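Local coordinates for Alpha/beta hydrolase fold protein (Ochrobactrum, PDB 4G9E), which hydrolyses the lactone ring of N-acyl homoserine lactones, the quorum-sensing signals of many bacteria, using an alpha/beta-hydrolase fold, at residues Val17-His31 against Ile48-His62. Sequence-based numbering, arbitrary orientation.
Sequences VRESEGEGAPLLMIH and IGKKWRVIAPDLPGH
Arg-18 reaches from strand 17-19 past Ala-56 to the carboxylate of Asp-58, farther along the chain. Arg-18 CB lies 3.6 Å from Ala-56 O, and CG and CD pass that same oxygen; the methyl of Ala-56 is small enough to let the chain run by. With CG anti to the carbonyl carbon (chi1 -63°) and the chain extended to NE, a turn about the CD-NE bond (chi4 80°) brings NH1 and NH2 to Asp-58. There Arg-18 NH1 bonds Asp-58 OD1 from above the carboxylate plane. Arg-18 NH1 also donates to Ala-56 O at 3.1 Å, while Arg-18 NH2 meets Asp-58 OD2 on its syn side at 2.9 Å. This end-on salt bridge is twisted, the two planes lying 54° apart. Asp-58 also accepts from Gly-37 N and Ser-36 OG through OD1 and from Lys-64 N through OD2. Were Arg-18 replaced by an alanine, the buried Asp-58 carboxylate would probably lose its charged mate and Ala-56 O its side-chain donor.

At the other end, Arg-53 grips Glu-19 OE1 with NE and NH2, nearly coplanar with the carboxylate. Ser-20 OG, small enough to tuck against the chain, accepts from Val-54 N at 3.0 Å. Beyond strand 24-30, His-31 NE2 accepts from Leu-59 N (3.0 Å), which helps hold the ring; the His-31 side chain lies about 7 Å from bound N-butanoyl-L-homoserine.

Strand 52-57 thus lies between antiparallel 17-19 and parallel 24-30 in the central sheet of the alpha/beta-hydrolase fold; Ile-55 and Glu-19 touch helix 77-91, whereas Ile-48 and Trp-52 pack on helix 255-270.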
ATOM      1  N   VAL A  17      -0.848  13.326   7.389  1.00 10.24           N
ATOM      2  CA  VAL A  17      -0.922  13.358   5.932  1.00 11.01           C
ATOM      3  C   VAL A  17       0.223  14.189   5.360  1.00 11.13           C
ATOM      4  O   VAL A  17       0.456  15.310   5.802  1.00 12.53           O
ATOM      5  CB  VAL A  17      -2.253  13.981   5.451  1.00 12.12           C
ATOM      6  CG1 VAL A  17      -2.318  13.994   3.934  1.00 13.47           C
ATOM      7  CG2 VAL A  17      -3.441  13.222   6.028  1.00 13.18           C
ATOM      8  N   ARG A  18       0.935  13.628   4.388  1.00 10.99           N
ATOM      9  CA  ARG A  18       1.963  14.359   3.652  1.00 10.39           C
ATOM     10  C   ARG A  18       1.455  14.569   2.246  1.00  9.96           C
ATOM     11  O   ARG A  18       0.932  13.640   1.640  1.00 10.92           O
ATOM     12  CB  ARG A  18       3.246  13.540   3.571  1.00 12.32           C
ATOM     13  CG  ARG A  18       3.873  13.247   4.902  1.00 13.15           C
ATOM     14  CD  ARG A  18       4.896  12.134   4.792  1.00 12.88           C
ATOM     15  NE  ARG A  18       5.235  11.640   6.118  1.00 12.99           N
ATOM     16  CZ  ARG A  18       4.482  10.785   6.804  1.00 12.44           C
ATOM     17  NH1 ARG A  18       3.353  10.318   6.284  1.00 12.65           N
ATOM     18  NH2 ARG A  18       4.859  10.397   8.014  1.00 13.28           N
ATOM     19  N   GLU A  19       1.625  15.777   1.720  1.00 10.36           N
ATOM     20  CA  GLU A  19       1.223  16.057   0.350  1.00 10.44           C
ATOM     21  C   GLU A  19       2.318  16.808  -0.384  1.00 10.88           C
ATOM     22  O   GLU A  19       2.927  17.738   0.153  1.00 13.24           O
ATOM     23  CB  GLU A  19      -0.049  16.903   0.300  1.00 11.83           C
ATOM     24  CG  GLU A  19      -1.252  16.257   0.945  1.00 13.68           C
ATOM     25  CD  GLU A  19      -2.516  17.075   0.781  1.00 16.01           C
ATOM     26  OE1 GLU A  19      -2.801  17.516  -0.350  1.00 16.98           O
ATOM     27  OE2 GLU A  19      -3.227  17.284   1.782  1.00 18.22           O
ATOM     28  N   SER A  20       2.563  16.412  -1.624  1.00 10.25           N
ATOM     29  CA  SER A  20       3.419  17.202  -2.493  1.00 10.81           C
ATOM     30  C   SER A  20       2.634  18.401  -3.035  1.00 10.95           C
ATOM     31  O   SER A  20       1.416  18.493  -2.856  1.00 11.61           O
ATOM     32  CB  SER A  20       3.943  16.351  -3.646  1.00 11.11           C
ATOM     33  OG  SER A  20       2.926  16.122  -4.607  1.00 10.37           O
ATOM     34  N   GLU A  21       3.335  19.321  -3.691  1.00 12.78           N
ATOM     35  CA  GLU A  21       2.701  20.513  -4.248  1.00 13.38           C
ATOM     36  C   GLU A  21       2.392  20.379  -5.736  1.00 12.74           C
ATOM     37  O   GLU A  21       2.108  21.365  -6.403  1.00 13.49           O
ATOM     38  CB  GLU A  21       3.537  21.764  -3.956  1.00 16.09           C
ATOM     39  CG  GLU A  21       3.587  22.090  -2.467  1.00 18.45           C
ATOM     40  CD  GLU A  21       4.343  23.363  -2.150  1.00 22.43           C
ATOM     41  OE1 GLU A  21       5.351  23.645  -2.829  1.00 24.59           O
ATOM     42  OE2 GLU A  21       3.926  24.079  -1.212  1.00 24.08           O
ATOM     43  N   GLY A  22       2.426  19.157  -6.256  1.00 12.18           N
ATOM     44  CA  GLY A  22       2.076  18.931  -7.646  1.00 11.64           C
ATOM     45  C   GLY A  22       0.685  19.429  -7.990  1.00 11.62           C
ATOM     46  O   GLY A  22      -0.252  19.281  -7.201  1.00 12.86           O
ATOM     47  N   GLU A  23       0.562  20.015  -9.176  1.00 11.56           N
ATOM     48  CA  GLU A  23      -0.695  20.582  -9.662  1.00 12.99           C
ATOM     49  C   GLU A  23      -1.574  19.558 -10.362  1.00 12.24           C
ATOM     50  O   GLU A  23      -2.740  19.825 -10.635  1.00 14.28           O
ATOM     51  CB  GLU A  23      -0.416  21.708 -10.658  1.00 16.69           C
ATOM     52  CG  GLU A  23       0.123  22.977 -10.052  1.00 21.46           C
ATOM     53  CD  GLU A  23       0.339  24.056 -11.095  1.00 25.08           C
ATOM     54  OE1 GLU A  23       0.543  23.717 -12.282  1.00 27.37           O
ATOM     55  OE2 GLU A  23       0.299  25.246 -10.730  1.00 26.92           O
ATOM     56  N   GLY A  24      -1.005  18.401 -10.679  1.00 10.96           N
ATOM     57  CA  GLY A  24      -1.698  17.407 -11.472  1.00 11.46           C
ATOM     58  C   GLY A  24      -2.640  16.536 -10.671  1.00 10.58           C
ATOM     59  O   GLY A  24      -2.848  16.746  -9.474  1.00 12.30           O
ATOM     60  N   ALA A  25      -3.205  15.545 -11.352  1.00  9.82           N
ATOM     61  CA  ALA A  25      -4.126  14.595 -10.744  1.00 10.53           C
ATOM     62  C   ALA A  25      -3.570  13.999  -9.445  1.00  9.90           C
ATOM     63  O   ALA A  25      -2.371  13.791  -9.299  1.00 10.94           O
ATOM     64  CB  ALA A  25      -4.440  13.492 -11.732  1.00 12.08           C
ATOM     65  N   PRO A  26      -4.451  13.720  -8.482  1.00  9.00           N
ATOM     66  CA  PRO A  26      -3.996  13.169  -7.203  1.00  9.21           C
ATOM     67  C   PRO A  26      -3.675  11.673  -7.234  1.00  8.25           C
ATOM     68  O   PRO A  26      -4.337  10.886  -7.914  1.00  8.45           O
ATOM     69  CB  PRO A  26      -5.180  13.450  -6.274  1.00 10.63           C
ATOM     70  CG  PRO A  26      -6.365  13.478  -7.187  1.00 12.02           C
ATOM     71  CD  PRO A  26      -5.872  14.098  -8.460  1.00 11.23           C
ATOM     72  N   LEU A  27      -2.656  11.310  -6.459  1.00  8.02           N
ATOM     73  CA  LEU A  27      -2.235   9.933  -6.235  1.00  7.34           C
ATOM     74  C   LEU A  27      -2.191   9.699  -4.733  1.00  7.51           C
ATOM     75  O   LEU A  27      -1.425  10.357  -4.032  1.00  9.04           O
ATOM     76  CB  LEU A  27      -0.831   9.706  -6.807  1.00  8.13           C
ATOM     77  CG  LEU A  27      -0.231   8.336  -6.481  1.00  8.24           C
ATOM     78  CD1 LEU A  27      -0.868   7.234  -7.311  1.00  8.76           C
ATOM     79  CD2 LEU A  27       1.280   8.339  -6.660  1.00  8.81           C
ATOM     80  N   LEU A  28      -3.019   8.781  -4.247  1.00  7.41           N
ATOM     81  CA  LEU A  28      -2.947   8.341  -2.862  1.00  7.69           C
ATOM     82  C   LEU A  28      -1.982   7.165  -2.798  1.00  6.71           C
ATOM     83  O   LEU A  28      -2.178   6.173  -3.494  1.00  8.02           O
ATOM     84  CB  LEU A  28      -4.330   7.896  -2.398  1.00  7.92           C
ATOM     85  CG  LEU A  28      -4.374   7.177  -1.052  1.00  7.81           C
ATOM     86  CD1 LEU A  28      -3.911   8.083   0.073  1.00  8.87           C
ATOM     87  CD2 LEU A  28      -5.799   6.673  -0.771  1.00  8.85           C
ATOM     88  N   MET A  29      -0.941   7.284  -1.976  1.00  7.14           N
ATOM     89  CA  MET A  29       0.014   6.199  -1.763  1.00  6.58           C
ATOM     90  C   MET A  29      -0.194   5.649  -0.361  1.00  6.83           C
ATOM     91  O   MET A  29      -0.150   6.413   0.604  1.00  7.92           O
ATOM     92  CB  MET A  29       1.458   6.699  -1.912  1.00  6.97           C
ATOM     93  CG  MET A  29       1.761   7.273  -3.281  1.00  7.53           C
ATOM     94  SD  MET A  29       3.492   7.727  -3.521  1.00  7.93           S
ATOM     95  CE  MET A  29       4.194   6.116  -3.843  1.00  9.34           C
ATOM     96  N   ILE A  30      -0.422   4.339  -0.259  1.00  6.54           N
ATOM     97  CA  ILE A  30      -0.726   3.691   1.013  1.00  6.48           C
ATOM     98  C   ILE A  30       0.413   2.743   1.383  1.00  6.38           C
ATOM     99  O   ILE A  30       0.709   1.796   0.653  1.00  6.90           O
ATOM    100  CB  ILE A  30      -2.045   2.886   0.957  1.00  6.81           C
ATOM    101  CG1 ILE A  30      -3.190   3.712   0.353  1.00  7.79           C
ATOM    102  CG2 ILE A  30      -2.415   2.413   2.347  1.00  7.47           C
ATOM    103  CD1 ILE A  30      -4.467   2.923   0.173  1.00  8.64           C
ATOM    104  N   HIS A  31       1.043   3.015   2.521  1.00  6.94           N
ATOM    105  CA  HIS A  31       2.207   2.259   2.971  1.00  7.00           C
ATOM    106  C   HIS A  31       1.864   0.865   3.498  1.00  7.54           C
ATOM    107  O   HIS A  31       0.697   0.479   3.626  1.00  8.60           O
ATOM    108  CB  HIS A  31       2.967   3.057   4.028  1.00  7.95           C
ATOM    109  CG  HIS A  31       2.230   3.203   5.327  1.00  7.51           C
ATOM    110  ND1 HIS A  31       2.137   2.185   6.255  1.00  8.08           N
ATOM    111  CD2 HIS A  31       1.560   4.256   5.857  1.00  7.90           C
ATOM    112  CE1 HIS A  31       1.432   2.604   7.292  1.00  8.48           C
ATOM    113  NE2 HIS A  31       1.072   3.857   7.080  1.00  8.66           N
ATOM    114  N   ILE A  48       7.637  12.422  -9.586  1.00 11.52           N
ATOM    115  CA  ILE A  48       6.235  12.065  -9.439  1.00 10.73           C
ATOM    116  C   ILE A  48       5.491  13.156  -8.657  1.00  9.78           C
ATOM    117  O   ILE A  48       4.461  13.669  -9.106  1.00 10.37           O
ATOM    118  CB  ILE A  48       6.051  10.686  -8.756  1.00 10.61           C
ATOM    119  CG1 ILE A  48       6.717   9.565  -9.565  1.00 11.57           C
ATOM    120  CG2 ILE A  48       4.569  10.391  -8.549  1.00 10.77           C
ATOM    121  CD1 ILE A  48       6.117   9.346 -10.938  1.00 12.46           C
ATOM    122  N   GLY A  49       6.026  13.506  -7.490  1.00  9.93           N
ATOM    123  CA  GLY A  49       5.422  14.503  -6.625  1.00  9.86           C
ATOM    124  C   GLY A  49       5.494  15.925  -7.142  1.00  9.84           C
ATOM    125  O   GLY A  49       4.687  16.775  -6.750  1.00 10.19           O
ATOM    126  N   LYS A  50       6.473  16.202  -7.993  1.00 11.06           N
ATOM    127  CA  LYS A  50       6.539  17.522  -8.613  1.00 11.73           C
ATOM    128  C   LYS A  50       5.424  17.748  -9.621  1.00 11.24           C
ATOM    129  O   LYS A  50       4.968  18.838  -9.748  1.00 12.79           O
ATOM    130  CB  LYS A  50       7.929  17.775  -9.263  1.00 20.00           C
ATOM    131  CG  LYS A  50       9.067  17.801  -8.219  1.00 20.00           C
ATOM    132  CD  LYS A  50      10.462  17.733  -8.876  1.00 20.00           C
ATOM    133  CE  LYS A  50      11.672  17.610  -7.946  1.00 20.00           C
ATOM    134  NZ  LYS A  50      12.844  18.256  -8.574  1.00 20.00           N
ATOM    135  N   LYS A  51       4.981  16.687 -10.279  0.52  9.99           N
ATOM    136  CA  LYS A  51       3.914  16.830 -11.261  0.52  9.19           C
ATOM    137  C   LYS A  51       2.534  16.603 -10.664  0.52  8.80           C
ATOM    138  O   LYS A  51       1.615  17.407 -10.856  0.52  9.42           O
ATOM    139  CB  LYS A  51       4.103  15.861 -12.419  0.52  9.45           C
ATOM    140  CG  LYS A  51       2.963  15.951 -13.406  0.52  9.51           C
ATOM    141  CD  LYS A  51       3.295  15.289 -14.709  0.52  9.84           C
ATOM    142  CE  LYS A  51       2.136  15.424 -15.664  0.52 10.73           C
ATOM    143  NZ  LYS A  51       2.550  15.090 -17.048  0.52 12.01           N
ATOM    144  N   TRP A  52       2.397  15.490  -9.951  1.00  9.30           N
ATOM    145  CA  TRP A  52       1.107  15.041  -9.466  1.00  8.67           C
ATOM    146  C   TRP A  52       0.981  15.327  -7.986  1.00  8.38           C
ATOM    147  O   TRP A  52       1.982  15.449  -7.282  1.00  9.42           O
ATOM    148  CB  TRP A  52       0.948  13.549  -9.769  1.00  9.31           C
ATOM    149  CG  TRP A  52       0.738  13.265 -11.244  1.00  9.25           C
ATOM    150  CD1 TRP A  52      -0.380  13.563 -11.975  1.00  9.51           C
ATOM    151  CD2 TRP A  52       1.655  12.626 -12.154  1.00  9.70           C
ATOM    152  NE1 TRP A  52      -0.209  13.166 -13.280  1.00  9.88           N
ATOM    153  CE2 TRP A  52       1.020  12.572 -13.410  1.00  9.66           C
ATOM    154  CE3 TRP A  52       2.944  12.083 -12.025  1.00 10.54           C
ATOM    155  CZ2 TRP A  52       1.621  11.994 -14.523  1.00  9.73           C
ATOM    156  CZ3 TRP A  52       3.542  11.518 -13.141  1.00 10.77           C
ATOM    157  CH2 TRP A  52       2.885  11.487 -14.374  1.00 10.29           C
ATOM    158  N   ARG A  53      -0.257  15.460  -7.517  1.00  8.68           N
ATOM    159  CA  ARG A  53      -0.501  15.699  -6.102  1.00  8.70           C
ATOM    160  C   ARG A  53      -0.413  14.373  -5.352  1.00  8.58           C
ATOM    161  O   ARG A  53      -1.377  13.613  -5.288  1.00  9.21           O
ATOM    162  CB  ARG A  53      -1.863  16.354  -5.902  1.00  9.76           C
ATOM    163  CG  ARG A  53      -2.189  16.674  -4.460  1.00 10.83           C
ATOM    164  CD  ARG A  53      -3.531  17.364  -4.384  1.00 12.50           C
ATOM    165  NE  ARG A  53      -3.881  17.773  -3.031  1.00 13.98           N
ATOM    166  CZ  ARG A  53      -4.955  18.501  -2.745  1.00 15.09           C
ATOM    167  NH1 ARG A  53      -5.767  18.876  -3.723  1.00 15.44           N
ATOM    168  NH2 ARG A  53      -5.222  18.848  -1.494  1.00 16.23           N
ATOM    169  N   VAL A  54       0.764  14.089  -4.810  1.00  8.67           N
ATOM    170  CA  VAL A  54       0.990  12.843  -4.090  1.00  8.94           C
ATOM    171  C   VAL A  54       0.568  13.013  -2.634  1.00  8.66           C
ATOM    172  O   VAL A  54       0.984  13.965  -1.967  1.00  9.69           O
ATOM    173  CB  VAL A  54       2.465  12.422  -4.165  1.00  9.74           C
ATOM    174  CG1 VAL A  54       2.728  11.198  -3.297  1.00 10.36           C
ATOM    175  CG2 VAL A  54       2.862  12.152  -5.612  1.00 11.22           C
ATOM    176  N   ILE A  55      -0.275  12.096  -2.164  1.00  8.33           N
ATOM    177  CA  ILE A  55      -0.824  12.121  -0.813  1.00  8.89           C
ATOM    178  C   ILE A  55      -0.396  10.835  -0.130  1.00  7.82           C
ATOM    179  O   ILE A  55      -0.739   9.752  -0.594  1.00  8.05           O
ATOM    180  CB  ILE A  55      -2.359  12.197  -0.870  1.00  9.37           C
ATOM    181  CG1 ILE A  55      -2.796  13.428  -1.674  1.00 11.17           C
ATOM    182  CG2 ILE A  55      -2.947  12.203   0.531  1.00  9.72           C
ATOM    183  CD1 ILE A  55      -4.231  13.406  -2.126  1.00 13.32           C
ATOM    184  N   ALA A  56       0.369  10.959   0.955  1.00  8.24           N
ATOM    185  CA  ALA A  56       0.955   9.800   1.634  1.00  8.82           C
ATOM    186  C   ALA A  56       0.663   9.866   3.124  1.00  9.08           C
ATOM    187  O   ALA A  56       1.445  10.434   3.887  1.00 10.53           O
ATOM    188  CB  ALA A  56       2.462   9.735   1.390  1.00  9.67           C
ATOM    189  N   PRO A  57      -0.484   9.311   3.542  1.00  8.58           N
ATOM    190  CA  PRO A  57      -0.852   9.351   4.961  1.00  9.66           C
ATOM    191  C   PRO A  57      -0.171   8.257   5.759  1.00  9.57           C
ATOM    192  O   PRO A  57       0.476   7.373   5.212  1.00 10.97           O
ATOM    193  CB  PRO A  57      -2.363   9.084   4.952  1.00 10.97           C
ATOM    194  CG  PRO A  57      -2.791   9.060   3.532  1.00 12.66           C
ATOM    195  CD  PRO A  57      -1.567   8.771   2.707  1.00  9.40           C
ATOM    196  N   ASP A  58      -0.329   8.331   7.071  1.00  8.88           N
ATOM    197  CA  ASP A  58       0.051   7.241   7.953  1.00  9.04           C
ATOM    198  C   ASP A  58      -1.215   6.548   8.442  1.00  8.86           C
ATOM    199  O   ASP A  58      -2.140   7.194   8.935  1.00  9.33           O
ATOM    200  CB  ASP A  58       0.848   7.758   9.148  1.00 10.08           C
ATOM    201  CG  ASP A  58       2.211   8.300   8.751  1.00 11.81           C
ATOM    202  OD1 ASP A  58       2.721   7.894   7.692  1.00 14.62           O
ATOM    203  OD2 ASP A  58       2.779   9.125   9.496  1.00 11.05           O
ATOM    204  N   LEU A  59      -1.267   5.232   8.285  1.00  8.27           N
ATOM    205  CA  LEU A  59      -2.381   4.469   8.828  1.00  8.47           C
ATOM    206  C   LEU A  59      -2.478   4.650  10.337  1.00  8.66           C
ATOM    207  O   LEU A  59      -1.465   4.873  11.007  1.00  8.76           O
ATOM    208  CB  LEU A  59      -2.221   2.982   8.530  1.00  8.67           C
ATOM    209  CG  LEU A  59      -2.194   2.554   7.064  1.00  8.17           C
ATOM    210  CD1 LEU A  59      -1.893   1.073   6.955  1.00  9.04           C
ATOM    211  CD2 LEU A  59      -3.504   2.910   6.359  1.00  8.45           C
ATOM    212  N   PRO A  60      -3.692   4.533  10.890  1.00  8.42           N
ATOM    213  CA  PRO A  60      -3.817   4.462  12.348  1.00  9.66           C
ATOM    214  C   PRO A  60      -2.813   3.452  12.900  1.00  9.30           C
ATOM    215  O   PRO A  60      -2.609   2.397  12.299  1.00  9.73           O
ATOM    216  CB  PRO A  60      -5.256   3.973  12.543  1.00 10.29           C
ATOM    217  CG  PRO A  60      -5.980   4.557  11.365  1.00 11.48           C
ATOM    218  CD  PRO A  60      -5.000   4.437  10.217  1.00  9.92           C
ATOM    219  N   GLY A  61      -2.198   3.777  14.034  1.00  9.75           N
ATOM    220  CA  GLY A  61      -1.226   2.901  14.664  1.00 10.21           C
ATOM    221  C   GLY A  61       0.162   2.924  14.049  1.00  9.91           C
ATOM    222  O   GLY A  61       1.036   2.189  14.500  1.00 10.91           O
ATOM    223  N   HIS A  62       0.357   3.757  13.027  1.00  9.99           N
ATOM    224  CA  HIS A  62       1.601   3.793  12.269  1.00  9.86           C
ATOM    225  C   HIS A  62       2.142   5.213  12.152  1.00  9.82           C
ATOM    226  O   HIS A  62       1.391   6.190  12.186  1.00  9.88           O
ATOM    227  CB  HIS A  62       1.362   3.261  10.853  1.00  9.77           C
ATOM    228  CG  HIS A  62       1.058   1.796  10.780  1.00  9.17           C
ATOM    229  ND1 HIS A  62      -0.153   1.261  11.165  1.00  9.11           N
ATOM    230  CD2 HIS A  62       1.804   0.756  10.341  1.00  9.32           C
ATOM    231  CE1 HIS A  62      -0.131  -0.047  10.973  1.00  8.78           C
ATOM    232  NE2 HIS A  62       1.046  -0.381  10.476  1.00  9.17           N
TER
HETATM  233  O   HOH W   1      -5.100  19.075   1.581  0.81 16.22           O
HETATM  234  O   HOH W   2       2.936  20.489 -10.739  1.00 11.71           O
HETATM  235  O   HOH W   3       1.119   5.918   2.977  1.00  8.94           O